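Local coordinates for xylose isomerase domain protein TIM barrel (Planctomyces limnophilus, PDB 3TVA) that binds a magnesium ion in a TIM barrel of the xylose isomerase-like family and is probably an isomerase, at residues 10-15 and 35-40; 89-94 and 119-124. One frame throughout, in Å; residues are numbered along the deposited sequence. Where two conformers were deposited one is given.

Interaction 1. Residues 10-15 and 35-40; sequences YWPIGV and VPTVQV
Gly14 and Thr37 lie abreast, CA to CA 4.7 Å, where strands 13-15 and 37-40 run parallel at an angle of 32°. Gln39 N donates to Val15 O over 3.2 Å, the donor tilted 34° from the carbonyl plane, while the bond from Val15 N to Thr37 O is weak at 3.5 Å. Gly14 CA comes within 3.0 Å of the same Thr37 O, a CA-H...O contact. A side chain on Gly14 would run into Thr37 OG1, so the glycine accommodates the threonine hydroxyl.

On the face carrying Val15 and Val38, Val15 CG2 meets Val38 CG1 at 4.0 Å. Val35 crosses Val15 at about a right angle; with CG1 anti to the carbonyl carbon in both valines, like branches face each other, CG1 to CG1 and CG2 to CG2, both 4.2 Å. At the strand entrance Pro12 CB rests on Pro36 CG, 3.9 Å away.

The Gln39 amide takes no part in the strand pairing: OE1 is hydrogen-bonded to NE2 of His211, a magnesium ligand, and NE2 to Asn182 OD1. The chemistry thus divides: apolar branches and few backbone bonds join the first two strands of the barrel, while the glutamine amide serves as a second-shell partner of the metal site.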
loop_
_atom_site.group_PDB
_atom_site.type_symbol
_atom_site.label_atom_id
_atom_site.label_comp_id
_atom_site.label_asym_id
_atom_site.label_seq_id
_atom_site.Cartn_x
_atom_site.Cartn_y
_atom_site.Cartn_z
ATOM N N TYR A 10 -8.943 12.787 13.335
ATOM C CA TYR A 10 -7.778 11.923 13.255
ATOM C C TYR A 10 -8.196 10.544 12.837
ATOM O O TYR A 10 -9.292 10.089 13.189
ATOM C CB TYR A 10 -7.123 11.784 14.625
ATOM C CG TYR A 10 -6.812 13.086 15.301
ATOM C CD1 TYR A 10 -6.986 13.234 16.673
ATOM C CD2 TYR A 10 -6.323 14.168 14.569
ATOM C CE1 TYR A 10 -6.688 14.437 17.305
ATOM C CE2 TYR A 10 -6.024 15.367 15.183
ATOM C CZ TYR A 10 -6.205 15.499 16.552
ATOM O OH TYR A 10 -5.905 16.698 17.158
ATOM N N TRP A 11 -7.300 9.863 12.133
ATOM C CA TRP A 11 -7.451 8.436 11.871
ATOM C C TRP A 11 -8.819 8.037 11.303
ATOM O O TRP A 11 -9.430 7.102 11.806
ATOM C CB TRP A 11 -7.177 7.648 13.163
ATOM C CG TRP A 11 -5.720 7.590 13.543
ATOM C CD1 TRP A 11 -4.669 8.156 12.869
ATOM C CD2 TRP A 11 -5.154 6.912 14.671
ATOM N NE1 TRP A 11 -3.487 7.879 13.516
ATOM C CE2 TRP A 11 -3.756 7.107 14.618
ATOM C CE3 TRP A 11 -5.692 6.149 15.715
ATOM C CZ2 TRP A 11 -2.890 6.575 15.570
ATOM C CZ3 TRP A 11 -4.832 5.629 16.669
ATOM C CH2 TRP A 11 -3.445 5.849 16.593
ATOM N N PRO A 12 -9.299 8.730 10.248
ATOM C CA PRO A 12 -10.532 8.197 9.649
ATOM C C PRO A 12 -10.240 6.789 9.149
ATOM O O PRO A 12 -9.131 6.526 8.699
ATOM C CB PRO A 12 -10.794 9.138 8.466
ATOM C CG PRO A 12 -9.426 9.670 8.091
ATOM C CD PRO A 12 -8.690 9.790 9.422
ATOM N N ILE A 13 -11.181 5.876 9.312
ATOM C CA ILE A 13 -10.958 4.505 8.873
ATOM C C ILE A 13 -11.238 4.354 7.373
ATOM O O ILE A 13 -12.061 5.076 6.806
ATOM C CB ILE A 13 -11.700 3.492 9.775
ATOM C CG1 ILE A 13 -10.900 3.313 11.071
ATOM C CG2 ILE A 13 -11.844 2.135 9.102
ATOM C CD1 ILE A 13 -11.625 3.697 12.299
ATOM N N GLY A 14 -10.539 3.433 6.725
ATOM C CA GLY A 14 -10.729 3.239 5.307
ATOM C C GLY A 14 -10.595 1.775 4.994
ATOM O O GLY A 14 -10.235 0.970 5.861
ATOM N N VAL A 15 -10.966 1.411 3.774
ATOM C CA VAL A 15 -10.730 0.060 3.300
ATOM C C VAL A 15 -10.075 0.135 1.933
ATOM O O VAL A 15 -10.222 1.121 1.203
ATOM C CB VAL A 15 -12.025 -0.797 3.233
ATOM C CG1 VAL A 15 -12.695 -0.877 4.616
ATOM C CG2 VAL A 15 -12.983 -0.238 2.191
ATOM N N VAL A 35 -17.515 3.575 5.767
ATOM C CA VAL A 35 -16.201 4.192 5.922
ATOM C C VAL A 35 -16.108 5.452 5.065
ATOM O O VAL A 35 -16.631 5.488 3.954
ATOM C CB VAL A 35 -15.040 3.209 5.605
ATOM C CG1 VAL A 35 -15.219 1.930 6.411
ATOM C CG2 VAL A 35 -14.974 2.898 4.119
ATOM N N PRO A 36 -15.505 6.517 5.616
ATOM C CA PRO A 36 -15.315 7.801 4.928
ATOM C C PRO A 36 -14.245 7.823 3.814
ATOM O O PRO A 36 -14.286 8.718 2.969
ATOM C CB PRO A 36 -14.920 8.749 6.070
ATOM C CG PRO A 36 -14.185 7.850 7.044
ATOM C CD PRO A 36 -14.948 6.536 6.986
ATOM N N THR A 37 -13.278 6.910 3.847
ATOM C CA THR A 37 -12.140 6.979 2.925
ATOM C C THR A 37 -11.800 5.604 2.380
ATOM O O THR A 37 -12.100 4.592 3.009
ATOM C CB THR A 37 -10.824 7.523 3.583
ATOM O OG1 THR A 37 -10.334 6.572 4.536
ATOM C CG2 THR A 37 -11.041 8.851 4.262
ATOM N N VAL A 38 -11.179 5.576 1.204
ATOM C CA VAL A 38 -10.660 4.336 0.649
ATOM C C VAL A 38 -9.323 4.587 -0.039
ATOM O O VAL A 38 -9.016 5.705 -0.455
ATOM C CB VAL A 38 -11.617 3.713 -0.408
ATOM C CG1 VAL A 38 -12.945 3.272 0.216
ATOM C CG2 VAL A 38 -11.850 4.673 -1.577
ATOM N N GLN A 39 -8.538 3.527 -0.164
ATOM C CA GLN A 39 -7.481 3.470 -1.155
ATOM C C GLN A 39 -8.011 2.566 -2.249
ATOM O O GLN A 39 -8.815 1.680 -1.994
ATOM C CB GLN A 39 -6.198 2.881 -0.576
ATOM C CG GLN A 39 -5.539 3.770 0.459
ATOM C CD GLN A 39 -4.183 3.241 0.858
ATOM O OE1 GLN A 39 -3.636 2.370 0.188
ATOM N NE2 GLN A 39 -3.629 3.760 1.952
ATOM N N VAL A 40 -7.597 2.817 -3.478
ATOM C CA VAL A 40 -8.163 2.098 -4.604
ATOM C C VAL A 40 -7.071 1.487 -5.465
ATOM O O VAL A 40 -6.123 2.174 -5.861
ATOM C CB VAL A 40 -8.986 3.053 -5.498
ATOM C CG1 VAL A 40 -9.687 2.282 -6.593
ATOM C CG2 VAL A 40 -10.000 3.809 -4.656
#

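Interaction 2. Residues 89-94 and 119-124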
loop_
_atom_site.group_PDB
_atom_site.type_symbol
_atom_site.label_atom_id
_atom_site.label_comp_id
_atom_site.label_asym_id
_atom_site.label_seq_id
_atom_site.Cartn_x
_atom_site.Cartn_y
_atom_site.Cartn_z
ATOM N N VAL A 89 7.693 -8.997 -9.754
ATOM C CA VAL A 89 6.843 -7.944 -9.198
ATOM C C VAL A 89 7.537 -6.597 -9.259
ATOM O O VAL A 89 8.741 -6.505 -9.022
ATOM C CB VAL A 89 6.394 -8.291 -7.737
ATOM C CG1 VAL A 89 5.870 -7.060 -6.984
ATOM C CG2 VAL A 89 5.338 -9.400 -7.755
ATOM N N GLY A 90 6.780 -5.563 -9.606
ATOM C CA GLY A 90 7.255 -4.189 -9.495
ATOM C C GLY A 90 7.985 -3.672 -10.721
ATOM O O GLY A 90 7.853 -4.223 -11.815
ATOM N N LEU A 91 8.759 -2.607 -10.532
ATOM C CA LEU A 91 9.514 -1.981 -11.617
ATOM C C LEU A 91 10.859 -2.654 -11.780
ATOM O O LEU A 91 11.545 -2.471 -12.784
ATOM C CB LEU A 91 9.730 -0.491 -11.326
ATOM C CG LEU A 91 8.467 0.348 -11.116
ATOM C CD1 LEU A 91 8.837 1.829 -11.014
ATOM C CD2 LEU A 91 7.461 0.111 -12.260
ATOM N N VAL A 92 11.231 -3.455 -10.793
ATOM C CA VAL A 92 12.562 -4.070 -10.783
ATOM C C VAL A 92 12.860 -5.054 -11.945
ATOM O O VAL A 92 13.907 -4.936 -12.592
ATOM C CB VAL A 92 12.892 -4.667 -9.376
ATOM C CG1 VAL A 92 14.072 -5.633 -9.444
ATOM C CG2 VAL A 92 13.165 -3.542 -8.382
ATOM N N PRO A 93 11.947 -6.014 -12.233
ATOM C CA PRO A 93 12.217 -6.924 -13.362
ATOM C C PRO A 93 12.432 -6.186 -14.689
ATOM O O PRO A 93 11.686 -5.262 -15.029
ATOM C CB PRO A 93 10.950 -7.795 -13.432
ATOM C CG PRO A 93 10.440 -7.799 -12.000
ATOM C CD PRO A 93 10.711 -6.380 -11.517
ATOM N N LEU A 94 13.442 -6.609 -15.439
ATOM C CA LEU A 94 13.894 -5.836 -16.587
ATOM C C LEU A 94 12.965 -5.924 -17.788
ATOM O O LEU A 94 12.771 -4.941 -18.495
ATOM C CB LEU A 94 15.314 -6.248 -16.965
ATOM C CG LEU A 94 16.347 -5.871 -15.899
ATOM C CD1 LEU A 94 17.711 -6.473 -16.232
ATOM C CD2 LEU A 94 16.434 -4.358 -15.799
ATOM N N ILE A 119 -0.322 8.279 -5.352
ATOM C CA ILE A 119 -0.340 6.951 -5.946
ATOM C C ILE A 119 0.606 6.045 -5.171
ATOM O O ILE A 119 1.524 6.521 -4.499
ATOM C CB ILE A 119 0.055 6.964 -7.445
ATOM C CG1 ILE A 119 1.449 7.555 -7.636
ATOM C CG2 ILE A 119 -0.998 7.713 -8.286
ATOM C CD1 ILE A 119 1.812 7.737 -9.114
ATOM N N GLY A 120 0.456 4.739 -5.319
ATOM C CA GLY A 120 1.289 3.862 -4.521
ATOM C C GLY A 120 1.663 2.647 -5.327
ATOM O O GLY A 120 1.016 2.306 -6.310
ATOM N N LEU A 121 2.791 2.069 -4.928
ATOM C CA LEU A 121 3.481 1.055 -5.700
ATOM C C LEU A 121 4.297 0.147 -4.785
ATOM O O LEU A 121 5.039 0.653 -3.936
ATOM C CB LEU A 121 4.437 1.797 -6.642
ATOM C CG LEU A 121 5.615 1.136 -7.357
ATOM C CD1 LEU A 121 5.150 0.385 -8.593
ATOM C CD2 LEU A 121 6.632 2.198 -7.733
ATOM N N HIS A 122 4.244 -1.171 -5.011
ATOM C CA HIS A 122 5.288 -2.052 -4.488
ATOM C C HIS A 122 6.290 -2.112 -5.612
ATOM O O HIS A 122 6.043 -2.708 -6.662
ATOM C CB HIS A 122 4.786 -3.469 -4.136
ATOM C CG HIS A 122 5.887 -4.439 -3.787
ATOM N ND1 HIS A 122 5.720 -5.808 -3.837
ATOM C CD2 HIS A 122 7.166 -4.234 -3.382
ATOM C CE1 HIS A 122 6.849 -6.404 -3.489
ATOM N NE2 HIS A 122 7.743 -5.469 -3.206
ATOM N N ILE A 123 7.433 -1.492 -5.379
ATOM C CA ILE A 123 8.424 -1.279 -6.429
ATOM C C ILE A 123 9.188 -2.559 -6.811
ATOM O O ILE A 123 9.784 -2.636 -7.887
ATOM C CB ILE A 123 9.376 -0.105 -6.086
ATOM C CG1 ILE A 123 9.934 0.522 -7.366
ATOM C CG2 ILE A 123 10.460 -0.542 -5.112
ATOM C CD1 ILE A 123 10.756 1.805 -7.135
ATOM N N GLY A 124 9.117 -3.577 -5.958
ATOM C CA GLY A 124 9.815 -4.836 -6.201
ATOM C C GLY A 124 11.029 -4.988 -5.311
ATOM O O GLY A 124 11.235 -4.173 -4.401
#
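Val89, the first residue past the helical backbone angles of helix 82-88, sends CG1 to the His122 ring, 3.4 Å from ND1 in the conformer given, and the two side chains cross at about a right angle. With CG1 anti to the backbone N (chi1 163°), this methyl is the branch that reaches the imidazole, whose ND1 is hydrogen-bonded to Tyr79 OH. At Gly90 phi is positive (89°), and a side chain would collide with Ile123 O; its CA makes a CA-H...O contact with that oxygen at 3.4 Å.

Leu91 N donates to Ile123 O over 2.8 Å from above the carbonyl plane, with an angle of 137° at the hydrogen. Its CD1 lies 4.0 Å from Ile123 CG1 and, in the conformer given, from Leu121 CD2. Shortening Leu91 to an alanine is likely to open a gap beside Ile123 and Leu121, although the backbone bond need not be lost. Val92 N adds a weak bond of 3.3 Å to Ile123 O, so one carbonyl receives two successive amides, and Val92 CG2 packs 4.0 Å from Gly124 C.

The loop between helices 82-88 and 97-114 thereby lies against the chain leaving strand 118-121; Val92 and Ile123 both touch Leu137 of helix 132-149, and His122 touches Glu158 ending neighbouring strand 154-158.

In the fold
From the N terminus, interaction 1 closes first: the chain leaves strand 13-18, forms helix 27-32 and comes back in strand 37-41, a beta-alpha-beta crossover. Next come helix 50-62 and strand 66-71, which pairs with strands 37-41 and 118-121. Interaction 2 opens after helix 82-88 and closes, past helix 97-114, where the chain leaves strand 118-121. The two are in series, neither nested nor crossed. Their centres are about 24 Å apart, on opposite sides of the chain's centre, yet both reach the same barrel sheet. Interaction 1 joins two strands side by side; interaction 2 ties an inter-helix loop to a strand exit. Gln39 and His122 bring them toward the magnesium site, meeting ligands His211 and Glu158 respectively.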